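Local structure of beta-galactosidase/beta-glucuronidase (Faecalibacterium prausnitzii L2-6, 6MVF) at residues P148-F153 against F360-K365; D152-G157 against G539-S544; I431-H436 against E450-Y455. The protein acts as an FMN-binding beta-glucuronidase of glycoside hydrolase family 2, cleaving glycosidic bonds and binding flavin mononucleotide. All blocks are in the same frame, centred on the assembly; numbering follows the deposited sequence.

Contact 1. Residues P148-F153 against F360-K365; sequences PASADF and FISVFK
Ile-361 swings its CG1 branch opposite its backbone nitrogen (chi1 -175°), which carries CD1 to Ala-151 and puts the CG2 methyl between the backbone N and the carbonyl carbon, facing Pro-148 and Ser-150. Val-363, with CG2 opposite its carbonyl carbon, sends that methyl to Ser-150. These two residues illustrate how loops from separate domains can meet through a few branched side chains. CG2 of Ile-361 rests 3.9 Å from CB of Pro-148, while CD1 lies 4.0 Å from CB of Ala-151 and comes in near the plane of the Phe-153 ring, at its CE1 edge. One side chain thus touches Pro-148, the Ser-150 carbonyl, Ala-151 and the Phe-153 rim. With alanine in its place both methyl contacts go, and a gap would probably open among these four groups. CG2 of Val-363 extends the apolar contact to CB of Ser-150, 3.9 Å away.

Polar links are sparse. OG of Ser-362 lies 3.0 Å from O of Ser-150, a weak hydrogen bond whose proton has another acceptor within reach. A water accepts from N of Ala-149 at 3.0 Å and donates to O of Ile-361, joining the two backbones. Lys-365 runs out extended, so that its NZ passes 3.4 Å from CB of Ala-149; its amine is held by residues just before Pro-148: a salt bridge to Asp-142 and hydrogen bonds to the carbonyls of Met-146 and Thr-143.

Each segment bends sharply: Asp-152 centres an inverse gamma turn, and Val-363 N bonds to Ile-361 O around Ser-362. Here a loop of the sugar-binding domain meets the loop that follows strand 353-357, at the end of the TIM barrel where the active sites of such enzymes open.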
ATOM      1  N   PRO A 148     -22.525 -15.522  30.075  1.00 29.20           N
ATOM      2  CA  PRO A 148     -23.545 -14.702  30.756  1.00 37.16           C
ATOM      3  C   PRO A 148     -24.962 -15.250  30.610  1.00 34.90           C
ATOM      4  O   PRO A 148     -25.240 -15.973  29.655  1.00 32.44           O
ATOM      5  CB  PRO A 148     -23.444 -13.339  30.050  1.00 30.46           C
ATOM      6  CG  PRO A 148     -22.940 -13.666  28.669  1.00 32.27           C
ATOM      7  CD  PRO A 148     -22.011 -14.866  28.855  1.00 30.67           C
ATOM      8  N   ALA A 149     -25.847 -14.912  31.544  1.00 36.04           N
ATOM      9  CA  ALA A 149     -27.226 -15.368  31.446  1.00 37.69           C
ATOM     10  C   ALA A 149     -28.194 -14.225  31.703  1.00 39.61           C
ATOM     11  O   ALA A 149     -29.256 -14.155  31.079  1.00 40.13           O
ATOM     12  CB  ALA A 149     -27.476 -16.520  32.414  1.00 36.15           C
ATOM     13  N   SER A 150     -27.826 -13.316  32.602  1.00 39.61           N
ATOM     14  CA  SER A 150     -28.653 -12.164  32.937  1.00 40.21           C
ATOM     15  C   SER A 150     -27.785 -10.912  32.863  1.00 39.34           C
ATOM     16  O   SER A 150     -26.934 -10.689  33.730  1.00 38.66           O
ATOM     17  CB  SER A 150     -29.277 -12.324  34.325  1.00 35.02           C
ATOM     18  OG  SER A 150     -30.149 -11.239  34.600  1.00 47.13           O
ATOM     19  N   ALA A 151     -27.997 -10.092  31.837  1.00 33.51           N
ATOM     20  CA  ALA A 151     -27.166  -8.910  31.665  1.00 36.62           C
ATOM     21  C   ALA A 151     -27.851  -7.922  30.734  1.00 38.15           C
ATOM     22  O   ALA A 151     -28.746  -8.274  29.963  1.00 35.85           O
ATOM     23  CB  ALA A 151     -25.777  -9.277  31.131  1.00 39.43           C
ATOM     24  N   ASP A 152     -27.410  -6.670  30.825  1.00 45.21           N
ATOM     25  CA  ASP A 152     -27.924  -5.578  30.001  1.00 40.77           C
ATOM     26  C   ASP A 152     -27.074  -5.440  28.741  1.00 43.20           C
ATOM     27  O   ASP A 152     -26.387  -4.443  28.539  1.00 58.39           O
ATOM     28  CB  ASP A 152     -27.937  -4.279  30.804  1.00 39.96           C
ATOM     29  CG  ASP A 152     -28.522  -3.091  30.026  1.00 41.62           C
ATOM     30  OD1 ASP A 152     -29.538  -3.275  29.335  1.00 43.39           O
ATOM     31  OD2 ASP A 152     -27.988  -1.965  30.131  1.00 38.99           O
ATOM     32  N   PHE A 153     -27.092  -6.484  27.917  1.00 34.57           N
ATOM     33  CA  PHE A 153     -26.447  -6.450  26.609  1.00 39.64           C
ATOM     34  C   PHE A 153     -26.758  -7.745  25.887  1.00 37.38           C
ATOM     35  O   PHE A 153     -26.947  -8.795  26.511  1.00 40.60           O
ATOM     36  CB  PHE A 153     -24.912  -6.216  26.671  1.00 37.62           C
ATOM     37  CG  PHE A 153     -24.104  -7.382  27.200  1.00 34.81           C
ATOM     38  CD1 PHE A 153     -23.898  -7.544  28.563  1.00 34.05           C
ATOM     39  CD2 PHE A 153     -23.505  -8.285  26.331  1.00 35.47           C
ATOM     40  CE1 PHE A 153     -23.130  -8.609  29.061  1.00 31.07           C
ATOM     41  CE2 PHE A 153     -22.738  -9.354  26.817  1.00 36.76           C
ATOM     42  CZ  PHE A 153     -22.558  -9.518  28.187  1.00 37.74           C
ATOM     43  N   PHE A 360     -18.958 -13.322  34.576  1.00 34.31           N
ATOM     44  CA  PHE A 360     -19.585 -13.764  35.826  1.00 33.31           C
ATOM     45  C   PHE A 360     -20.446 -12.609  36.349  1.00 32.75           C
ATOM     46  O   PHE A 360     -20.026 -11.792  37.173  1.00 33.17           O
ATOM     47  CB  PHE A 360     -18.492 -14.180  36.802  1.00 33.76           C
ATOM     48  CG  PHE A 360     -18.989 -14.856  38.038  1.00 44.95           C
ATOM     49  CD1 PHE A 360     -20.273 -15.388  38.091  1.00 40.01           C
ATOM     50  CD2 PHE A 360     -18.162 -14.944  39.168  1.00 40.53           C
ATOM     51  CE1 PHE A 360     -20.722 -16.010  39.246  1.00 41.65           C
ATOM     52  CE2 PHE A 360     -18.601 -15.555  40.328  1.00 35.60           C
ATOM     53  CZ  PHE A 360     -19.878 -16.091  40.373  1.00 44.54           C
ATOM     54  N   ILE A 361     -21.676 -12.521  35.841  1.00 28.79           N
ATOM     55  CA  ILE A 361     -22.444 -11.285  35.914  1.00 32.62           C
ATOM     56  C   ILE A 361     -23.832 -11.518  36.511  1.00 38.43           C
ATOM     57  O   ILE A 361     -24.523 -12.485  36.166  1.00 37.40           O
ATOM     58  CB  ILE A 361     -22.548 -10.630  34.517  1.00 31.34           C
ATOM     59  CG1 ILE A 361     -23.253  -9.274  34.584  1.00 32.17           C
ATOM     60  CG2 ILE A 361     -23.226 -11.555  33.533  1.00 31.92           C
ATOM     61  CD1 ILE A 361     -22.763  -8.293  33.518  1.00 34.27           C
ATOM     62  N   SER A 362     -24.224 -10.621  37.426  1.00 33.80           N
ATOM     63  CA  SER A 362     -25.604 -10.373  37.855  1.00 34.57           C
ATOM     64  C   SER A 362     -26.176 -11.396  38.826  1.00 36.33           C
ATOM     65  O   SER A 362     -26.589 -11.028  39.929  1.00 38.86           O
ATOM     66  CB  SER A 362     -26.548 -10.284  36.659  1.00 32.17           C
ATOM     67  OG  SER A 362     -26.584  -8.978  36.131  1.00 39.21           O
ATOM     68  N   VAL A 363     -26.238 -12.663  38.413  1.00 35.64           N
ATOM     69  CA  VAL A 363     -27.034 -13.698  39.071  1.00 33.39           C
ATOM     70  C   VAL A 363     -26.169 -14.937  39.221  1.00 34.95           C
ATOM     71  O   VAL A 363     -25.829 -15.585  38.225  1.00 36.90           O
ATOM     72  CB  VAL A 363     -28.304 -14.042  38.283  1.00 35.43           C
ATOM     73  CG1 VAL A 363     -28.961 -15.276  38.885  1.00 27.08           C
ATOM     74  CG2 VAL A 363     -29.264 -12.847  38.228  1.00 24.87           C
ATOM     75  N   PHE A 364     -25.835 -15.287  40.455  1.00 36.57           N
ATOM     76  CA  PHE A 364     -25.061 -16.496  40.684  1.00 32.21           C
ATOM     77  C   PHE A 364     -25.914 -17.721  40.386  1.00 41.61           C
ATOM     78  O   PHE A 364     -27.070 -17.809  40.821  1.00 45.87           O
ATOM     79  CB  PHE A 364     -24.553 -16.542  42.121  1.00 37.09           C
ATOM     80  CG  PHE A 364     -23.832 -17.802  42.453  1.00 44.39           C
ATOM     81  CD1 PHE A 364     -22.517 -17.988  42.048  1.00 36.91           C
ATOM     82  CD2 PHE A 364     -24.469 -18.814  43.159  1.00 40.20           C
ATOM     83  CE1 PHE A 364     -21.845 -19.156  42.351  1.00 37.67           C
ATOM     84  CE2 PHE A 364     -23.802 -19.986  43.458  1.00 44.18           C
ATOM     85  CZ  PHE A 364     -22.486 -20.159  43.053  1.00 41.55           C
ATOM     86  N   LYS A 365     -25.347 -18.651  39.624  1.00 38.60           N
ATOM     87  CA  LYS A 365     -25.965 -19.932  39.297  1.00 38.17           C
ATOM     88  C   LYS A 365     -25.283 -21.039  40.097  1.00 39.33           C
ATOM     89  O   LYS A 365     -24.065 -21.232  39.981  1.00 42.40           O
ATOM     90  CB  LYS A 365     -25.839 -20.237  37.804  1.00 40.73           C
ATOM     91  CG  LYS A 365     -26.688 -19.430  36.876  1.00 30.91           C
ATOM     92  CD  LYS A 365     -26.537 -20.006  35.471  1.00 36.04           C
ATOM     93  CE  LYS A 365     -27.457 -19.327  34.491  1.00 38.90           C
ATOM     94  NZ  LYS A 365     -27.200 -19.843  33.130  1.00 48.11           N
TER
HETATM   95  O   HOH W   1     -25.469 -13.934  34.356  1.00 33.63           O

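Contact 2. Residues D152-G157 against G539-S544; sequences DFTFYG and GCAARS
Arg-543 reaches Asp-152 by a chain that can be traced atom by atom. Its CB sets out toward 152-157; CG comes within 3.8 Å of OD1 of Asp-152 and CD within 4.0 Å of it; the chain bends between them (chi2 -87°), so that the two side chains cross at about a right angle. NE gives OD1 a nearly straight bond of 3.0 Å (175° at the hydrogen), in the plane of the guanidinium and on the syn side of the carboxylate. At the tip, NH2 holds OD2 at 2.8 Å but approaches from above the carboxylate plane, 54° out of it. The result is a side-on salt bridge with one nitrogen for each oxygen, which fixes how the carboxylate is turned. Both groups have further partners: NH1 pairs with Glu-545, NH2 with Tyr-459, and OD2 accepts from Asn-552.

Thr-154 makes the second link, with one backbone and one side-chain bond. Its N donates to O of Gly-539 at 3.2 Å, and its OG1 accepts from N of Ala-541 at 3.1 Å while also bonding to the carbonyl of Gly-59. One residue therefore joins two peptide groups on either side of Cys-540. Tyr-156 adds its phenol end: OH sits 3.8 Å from CA of Gly-539, where the glycine has no side chain to intervene, and both OH and the glycine N bond to Asp-304.

A type I beta turn from Cys-540 to Arg-543, with Arg-543 N bonded to Cys-540 O (3.0 Å), carries the chain round the corner between two short strands. It lies beyond strand 529-532, the last of the TIM barrel, and its partner is a loop of the family 2 sugar-binding domain: an interdomain salt bridge beside a single backbone hydrogen bond and the Thr-154 OG1 link.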
ATOM      1  N   ASP A 152     -27.410  -6.670  30.825  1.00 45.21           N
ATOM      2  CA  ASP A 152     -27.924  -5.578  30.001  1.00 40.77           C
ATOM      3  C   ASP A 152     -27.074  -5.440  28.741  1.00 43.20           C
ATOM      4  O   ASP A 152     -26.387  -4.443  28.539  1.00 58.39           O
ATOM      5  CB  ASP A 152     -27.937  -4.279  30.804  1.00 39.96           C
ATOM      6  CG  ASP A 152     -28.522  -3.091  30.026  1.00 41.62           C
ATOM      7  OD1 ASP A 152     -29.538  -3.275  29.335  1.00 43.39           O
ATOM      8  OD2 ASP A 152     -27.988  -1.965  30.131  1.00 38.99           O
ATOM      9  N   PHE A 153     -27.092  -6.484  27.917  1.00 34.57           N
ATOM     10  CA  PHE A 153     -26.447  -6.450  26.609  1.00 39.64           C
ATOM     11  C   PHE A 153     -26.758  -7.745  25.887  1.00 37.38           C
ATOM     12  O   PHE A 153     -26.947  -8.795  26.511  1.00 40.60           O
ATOM     13  CB  PHE A 153     -24.912  -6.216  26.671  1.00 37.62           C
ATOM     14  CG  PHE A 153     -24.104  -7.382  27.200  1.00 34.81           C
ATOM     15  CD1 PHE A 153     -23.898  -7.544  28.563  1.00 34.05           C
ATOM     16  CD2 PHE A 153     -23.505  -8.285  26.331  1.00 35.47           C
ATOM     17  CE1 PHE A 153     -23.130  -8.609  29.061  1.00 31.07           C
ATOM     18  CE2 PHE A 153     -22.738  -9.354  26.817  1.00 36.76           C
ATOM     19  CZ  PHE A 153     -22.558  -9.518  28.187  1.00 37.74           C
ATOM     20  N   THR A 154     -26.807  -7.641  24.563  1.00 37.49           N
ATOM     21  CA  THR A 154     -27.184  -8.752  23.699  1.00 36.12           C
ATOM     22  C   THR A 154     -26.090  -9.826  23.627  1.00 32.22           C
ATOM     23  O   THR A 154     -24.895  -9.528  23.535  1.00 32.58           O
ATOM     24  CB  THR A 154     -27.500  -8.195  22.310  1.00 31.19           C
ATOM     25  OG1 THR A 154     -28.505  -7.187  22.442  1.00 34.62           O
ATOM     26  CG2 THR A 154     -27.994  -9.282  21.370  1.00 31.85           C
ATOM     27  N   PHE A 155     -26.520 -11.090  23.670  1.00 32.23           N
ATOM     28  CA  PHE A 155     -25.637 -12.245  23.510  1.00 31.74           C
ATOM     29  C   PHE A 155     -25.645 -12.648  22.043  1.00 32.04           C
ATOM     30  O   PHE A 155     -26.280 -13.623  21.638  1.00 35.91           O
ATOM     31  CB  PHE A 155     -26.086 -13.423  24.371  1.00 34.06           C
ATOM     32  CG  PHE A 155     -26.318 -13.093  25.807  1.00 37.96           C
ATOM     33  CD1 PHE A 155     -25.768 -11.954  26.388  1.00 41.63           C
ATOM     34  CD2 PHE A 155     -27.081 -13.932  26.583  1.00 28.40           C
ATOM     35  CE1 PHE A 155     -25.998 -11.661  27.721  1.00 40.38           C
ATOM     36  CE2 PHE A 155     -27.311 -13.645  27.900  1.00 33.98           C
ATOM     37  CZ  PHE A 155     -26.770 -12.512  28.476  1.00 37.17           C
ATOM     38  N   TYR A 156     -24.930 -11.878  21.235  1.00 34.87           N
ATOM     39  CA  TYR A 156     -24.848 -12.151  19.804  1.00 30.69           C
ATOM     40  C   TYR A 156     -24.326 -13.561  19.562  1.00 32.76           C
ATOM     41  O   TYR A 156     -23.255 -13.925  20.056  1.00 34.29           O
ATOM     42  CB  TYR A 156     -23.929 -11.131  19.139  1.00 31.85           C
ATOM     43  CG  TYR A 156     -24.307  -9.683  19.331  1.00 31.73           C
ATOM     44  CD1 TYR A 156     -25.308  -9.089  18.553  1.00 28.67           C
ATOM     45  CD2 TYR A 156     -23.640  -8.891  20.270  1.00 32.12           C
ATOM     46  CE1 TYR A 156     -25.648  -7.754  18.721  1.00 28.27           C
ATOM     47  CE2 TYR A 156     -23.972  -7.551  20.442  1.00 29.29           C
ATOM     48  CZ  TYR A 156     -24.968  -6.991  19.658  1.00 28.60           C
ATOM     49  OH  TYR A 156     -25.278  -5.670  19.821  1.00 29.71           O
ATOM     50  N   GLY A 157     -25.077 -14.362  18.810  1.00 30.80           N
ATOM     51  CA  GLY A 157     -24.676 -15.730  18.553  1.00 26.95           C
ATOM     52  C   GLY A 157     -23.779 -15.840  17.334  1.00 30.47           C
ATOM     53  O   GLY A 157     -23.834 -15.019  16.425  1.00 32.88           O
ATOM     54  N   GLY A 539     -25.737  -2.266  22.000  1.00 25.16           N
ATOM     55  CA  GLY A 539     -27.001  -2.954  21.766  1.00 27.00           C
ATOM     56  C   GLY A 539     -27.504  -3.774  22.951  1.00 32.89           C
ATOM     57  O   GLY A 539     -26.770  -4.593  23.513  1.00 31.96           O
ATOM     58  N   CYS A 540     -28.747  -3.519  23.358  0.65 35.79           N
ATOM     59  CA  CYS A 540     -29.428  -4.391  24.323  0.65 37.53           C
ATOM     60  C   CYS A 540     -30.865  -4.602  23.871  0.65 35.18           C
ATOM     61  O   CYS A 540     -31.704  -3.707  24.023  0.65 34.36           O
ATOM     62  CB  CYS A 540     -29.403  -3.846  25.752  0.65 35.50           C
ATOM     63  SG  CYS A 540     -29.930  -5.155  26.955  0.65 41.46           S
ATOM     64  N   ALA A 541     -31.144  -5.801  23.355  1.00 31.87           N
ATOM     65  CA  ALA A 541     -32.451  -6.109  22.768  1.00 36.07           C
ATOM     66  C   ALA A 541     -33.624  -5.808  23.700  1.00 41.38           C
ATOM     67  O   ALA A 541     -34.692  -5.398  23.226  1.00 44.82           O
ATOM     68  CB  ALA A 541     -32.499  -7.575  22.339  1.00 36.24           C
ATOM     69  N   ALA A 542     -33.437  -5.964  25.023  1.00 37.39           N
ATOM     70  CA  ALA A 542     -34.501  -5.791  26.012  1.00 33.25           C
ATOM     71  C   ALA A 542     -34.864  -4.337  26.315  1.00 34.45           C
ATOM     72  O   ALA A 542     -35.915  -4.113  26.918  1.00 38.75           O
ATOM     73  CB  ALA A 542     -34.120  -6.479  27.328  1.00 26.53           C
ATOM     74  N   ARG A 543     -34.053  -3.351  25.927  1.00 34.62           N
ATOM     75  CA  ARG A 543     -34.298  -1.965  26.334  1.00 34.93           C
ATOM     76  C   ARG A 543     -35.413  -1.304  25.535  1.00 36.23           C
ATOM     77  O   ARG A 543     -35.507  -1.464  24.316  1.00 37.05           O
ATOM     78  CB  ARG A 543     -33.041  -1.112  26.171  1.00 36.57           C
ATOM     79  CG  ARG A 543     -31.986  -1.350  27.212  1.00 39.17           C
ATOM     80  CD  ARG A 543     -32.222  -0.487  28.410  1.00 39.89           C
ATOM     81  NE  ARG A 543     -31.172  -0.719  29.384  1.00 38.90           N
ATOM     82  CZ  ARG A 543     -30.826   0.143  30.322  1.00 38.36           C
ATOM     83  NH1 ARG A 543     -31.445   1.318  30.405  1.00 39.31           N
ATOM     84  NH2 ARG A 543     -29.843  -0.169  31.157  1.00 37.26           N
ATOM     85  N   SER A 544     -36.216  -0.493  26.222  1.00 36.56           N
ATOM     86  CA  SER A 544     -37.160   0.396  25.547  1.00 34.48           C
ATOM     87  C   SER A 544     -37.417   1.578  26.469  1.00 32.56           C
ATOM     88  O   SER A 544     -38.064   1.418  27.505  1.00 38.22           O
ATOM     89  CB  SER A 544     -38.459  -0.335  25.193  1.00 33.17           C
ATOM     90  OG  SER A 544     -39.378   0.533  24.543  1.00 41.12           O
TER

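Contact 3. Residues I431-H436 against E450-Y455; sequences IAHVSH and ESYNHY
Tyr-452 presents one ring face to His-433, whose CB sits over it in a CH-pi contact 3.9 Å from the centroid; the imidazole edge also turns toward that face, the two planes 50° apart. At the edge of the His-433 ring, NE2 donates to OE1 of Glu-450 (2.8 Å, 160°), reaching its anti side; an extended chain with CG opposite the carbonyl carbon (chi1 -65°) brings OE1 there. The carboxylate is held in turn by the His-444 ring (at OE1) and the backbone N of Arg-445 (at OE2). Near the plane of the His-454 ring, at its edge, ND1 meets OG of Ser-435 at 2.8 Å, and either could be the donor.

Beneath these groups the backbones pair in parallel: Ser-451 N to Ile-431 O, His-433 N to Ser-451 O (2.8 Å) and Asn-453 N to His-433 O. A water carries the link onward from Ser-435 N to Asn-453 O. Asn-453 directs its amide to Ser-485, Asn-398 and Glu-399.

Ala-432 and Ser-451 share the other face of the sheet, against Trp-355, probably the barrel interior. These are the fifth and sixth strands of the TIM barrel; the connection between them contains no helix, a departure from the canonical beta-alpha-beta crossover.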
ATOM      1  N   ILE A 431     -13.026  -6.088  41.341  1.00 28.22           N
ATOM      2  CA  ILE A 431     -14.417  -6.523  41.322  1.00 30.88           C
ATOM      3  C   ILE A 431     -15.281  -5.291  41.082  1.00 28.32           C
ATOM      4  O   ILE A 431     -14.909  -4.173  41.447  1.00 30.70           O
ATOM      5  CB  ILE A 431     -14.783  -7.268  42.641  1.00 32.69           C
ATOM      6  CG1 ILE A 431     -16.214  -7.809  42.590  1.00 27.85           C
ATOM      7  CG2 ILE A 431     -14.542  -6.377  43.900  1.00 23.54           C
ATOM      8  CD1 ILE A 431     -16.442  -8.915  43.559  1.00 26.68           C
ATOM      9  N   ALA A 432     -16.439  -5.484  40.458  1.00 29.11           N
ATOM     10  CA  ALA A 432     -17.387  -4.387  40.262  1.00 32.36           C
ATOM     11  C   ALA A 432     -18.667  -4.687  41.037  1.00 31.74           C
ATOM     12  O   ALA A 432     -19.364  -5.667  40.743  1.00 29.27           O
ATOM     13  CB  ALA A 432     -17.678  -4.161  38.776  1.00 31.52           C
ATOM     14  N   HIS A 433     -18.959  -3.859  42.038  1.00 31.23           N
ATOM     15  CA  HIS A 433     -20.139  -4.049  42.882  1.00 32.37           C
ATOM     16  C   HIS A 433     -21.366  -3.341  42.306  1.00 33.51           C
ATOM     17  O   HIS A 433     -21.266  -2.240  41.745  1.00 29.14           O
ATOM     18  CB  HIS A 433     -19.882  -3.520  44.294  1.00 29.12           C
ATOM     19  CG  HIS A 433     -18.778  -4.216  45.023  1.00 31.74           C
ATOM     20  ND1 HIS A 433     -18.816  -5.560  45.325  1.00 28.68           N
ATOM     21  CD2 HIS A 433     -17.616  -3.744  45.541  1.00 29.48           C
ATOM     22  CE1 HIS A 433     -17.715  -5.891  45.980  1.00 34.18           C
ATOM     23  NE2 HIS A 433     -16.971  -4.807  46.123  1.00 30.23           N
ATOM     24  N   VAL A 434     -22.535  -3.976  42.465  1.00 30.50           N
ATOM     25  CA  VAL A 434     -23.791  -3.277  42.201  1.00 35.44           C
ATOM     26  C   VAL A 434     -23.987  -2.159  43.232  1.00 37.51           C
ATOM     27  O   VAL A 434     -23.420  -2.173  44.333  1.00 36.30           O
ATOM     28  CB  VAL A 434     -24.978  -4.260  42.191  1.00 36.21           C
ATOM     29  CG1 VAL A 434     -25.287  -4.772  43.591  1.00 36.89           C
ATOM     30  CG2 VAL A 434     -26.224  -3.620  41.544  1.00 35.94           C
ATOM     31  N   SER A 435     -24.796  -1.167  42.852  1.00 35.90           N
ATOM     32  CA  SER A 435     -24.878   0.070  43.623  1.00 38.19           C
ATOM     33  C   SER A 435     -25.278  -0.182  45.076  1.00 40.97           C
ATOM     34  O   SER A 435     -24.736   0.445  45.996  1.00 37.78           O
ATOM     35  CB  SER A 435     -25.868   1.023  42.959  1.00 31.84           C
ATOM     36  OG  SER A 435     -25.782   2.306  43.533  1.00 35.54           O
ATOM     37  N   HIS A 436     -26.219  -1.094  45.304  1.00 41.62           N
ATOM     38  CA  HIS A 436     -26.778  -1.298  46.633  1.00 38.84           C
ATOM     39  C   HIS A 436     -25.990  -2.298  47.465  1.00 39.41           C
ATOM     40  O   HIS A 436     -26.465  -2.698  48.534  1.00 46.00           O
ATOM     41  CB  HIS A 436     -28.247  -1.733  46.532  1.00 43.07           C
ATOM     42  CG  HIS A 436     -28.471  -3.045  45.828  1.00 50.61           C
ATOM     43  ND1 HIS A 436     -28.834  -3.126  44.497  1.00 52.70           N
ATOM     44  CD2 HIS A 436     -28.433  -4.324  46.283  1.00 37.17           C
ATOM     45  CE1 HIS A 436     -28.988  -4.396  44.162  1.00 50.18           C
ATOM     46  NE2 HIS A 436     -28.753  -5.143  45.227  1.00 38.60           N
ATOM     47  N   GLU A 450     -11.147  -2.579  44.380  1.00 27.20           N
ATOM     48  CA  GLU A 450     -12.601  -2.717  44.407  1.00 31.67           C
ATOM     49  C   GLU A 450     -13.234  -1.496  43.763  1.00 30.52           C
ATOM     50  O   GLU A 450     -12.718  -0.381  43.875  1.00 29.52           O
ATOM     51  CB  GLU A 450     -13.157  -2.867  45.835  1.00 23.07           C
ATOM     52  CG  GLU A 450     -12.739  -4.135  46.567  1.00 30.51           C
ATOM     53  CD  GLU A 450     -13.506  -4.352  47.876  1.00 37.58           C
ATOM     54  OE1 GLU A 450     -14.765  -4.340  47.856  1.00 32.25           O
ATOM     55  OE2 GLU A 450     -12.848  -4.534  48.931  1.00 39.24           O
ATOM     56  N   SER A 451     -14.375  -1.710  43.116  1.00 24.56           N
ATOM     57  CA  SER A 451     -15.081  -0.599  42.505  1.00 29.30           C
ATOM     58  C   SER A 451     -16.589  -0.785  42.635  1.00 28.19           C
ATOM     59  O   SER A 451     -17.098  -1.906  42.741  1.00 29.55           O
ATOM     60  CB  SER A 451     -14.693  -0.426  41.027  1.00 29.52           C
ATOM     61  OG  SER A 451     -13.400   0.147  40.893  1.00 34.23           O
ATOM     62  N   TYR A 452     -17.295   0.336  42.594  1.00 25.87           N
ATOM     63  CA  TYR A 452     -18.746   0.350  42.628  1.00 33.73           C
ATOM     64  C   TYR A 452     -19.321   0.881  41.319  1.00 34.34           C
ATOM     65  O   TYR A 452     -18.731   1.743  40.656  1.00 30.14           O
ATOM     66  CB  TYR A 452     -19.257   1.199  43.791  1.00 28.79           C
ATOM     67  CG  TYR A 452     -19.462   0.455  45.086  1.00 27.94           C
ATOM     68  CD1 TYR A 452     -18.416   0.257  45.962  1.00 31.66           C
ATOM     69  CD2 TYR A 452     -20.720  -0.013  45.453  1.00 37.79           C
ATOM     70  CE1 TYR A 452     -18.610  -0.396  47.174  1.00 38.81           C
ATOM     71  CE2 TYR A 452     -20.930  -0.667  46.662  1.00 32.36           C
ATOM     72  CZ  TYR A 452     -19.865  -0.856  47.525  1.00 38.85           C
ATOM     73  OH  TYR A 452     -20.044  -1.512  48.733  1.00 37.84           O
ATOM     74  N   ASN A 453     -20.484   0.339  40.957  1.00 30.86           N
ATOM     75  CA  ASN A 453     -21.290   0.851  39.860  1.00 29.55           C
ATOM     76  C   ASN A 453     -22.379   1.760  40.448  1.00 38.93           C
ATOM     77  O   ASN A 453     -23.326   1.277  41.083  1.00 37.45           O
ATOM     78  CB  ASN A 453     -21.890  -0.308  39.065  1.00 27.69           C
ATOM     79  CG  ASN A 453     -20.831  -1.164  38.383  1.00 32.20           C
ATOM     80  OD1 ASN A 453     -19.648  -0.830  38.378  1.00 30.84           O
ATOM     81  ND2 ASN A 453     -21.260  -2.267  37.788  1.00 31.06           N
ATOM     82  N   HIS A 454     -22.258   3.074  40.236  1.00 31.04           N
ATOM     83  CA  HIS A 454     -23.214   4.018  40.793  1.00 30.65           C
ATOM     84  C   HIS A 454     -23.869   4.862  39.710  1.00 40.15           C
ATOM     85  O   HIS A 454     -23.217   5.281  38.745  1.00 36.86           O
ATOM     86  CB  HIS A 454     -22.549   4.928  41.809  1.00 37.49           C
ATOM     87  CG  HIS A 454     -22.360   4.282  43.140  1.00 42.36           C
ATOM     88  ND1 HIS A 454     -23.391   3.659  43.812  1.00 38.60           N
ATOM     89  CD2 HIS A 454     -21.259   4.138  43.915  1.00 37.03           C
ATOM     90  CE1 HIS A 454     -22.930   3.157  44.946  1.00 38.63           C
ATOM     91  NE2 HIS A 454     -21.641   3.438  45.033  1.00 35.02           N
ATOM     92  N   TYR A 455     -25.162   5.133  39.897  1.00 38.44           N
ATOM     93  CA  TYR A 455     -25.911   5.972  38.971  1.00 31.97           C
ATOM     94  C   TYR A 455     -26.761   6.984  39.733  1.00 34.66           C
ATOM     95  O   TYR A 455     -27.900   7.280  39.356  1.00 32.82           O
ATOM     96  CB  TYR A 455     -26.772   5.127  38.033  1.00 34.35           C
ATOM     97  CG  TYR A 455     -26.004   4.201  37.101  1.00 36.03           C
ATOM     98  CD1 TYR A 455     -25.602   4.635  35.833  1.00 35.54           C
ATOM     99  CD2 TYR A 455     -25.705   2.890  37.473  1.00 29.43           C
ATOM    100  CE1 TYR A 455     -24.913   3.800  34.964  1.00 33.53           C
ATOM    101  CE2 TYR A 455     -25.011   2.044  36.607  1.00 42.92           C
ATOM    102  CZ  TYR A 455     -24.616   2.512  35.352  1.00 36.36           C
ATOM    103  OH  TYR A 455     -23.946   1.691  34.481  1.00 30.83           O
TER
HETATM  104  O   HOH W   2     -25.408  -0.580  40.102  1.00 34.47           O

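Overall arrangement
Contacts 1 and 2 start from the same loop of the sugar-binding domain, between strands 131-139 and 163-168; they share Asp-152 and Phe-153, and their centres lie 12 Å apart. That loop meets a loop after strand 353-357 and two short strands with their turn beyond strand 529-532. Contact 3 belongs to the barrel wall itself, its centre 15 Å from that of contact 1 and 21 Å from that of contact 2, and touches neither. In sequence it follows contact 1 and falls between the two segments of contact 2. Together they illustrate a barrel wall built from strands close in sequence and joined to another domain by contacts distant in sequence, away from the FMN pocket.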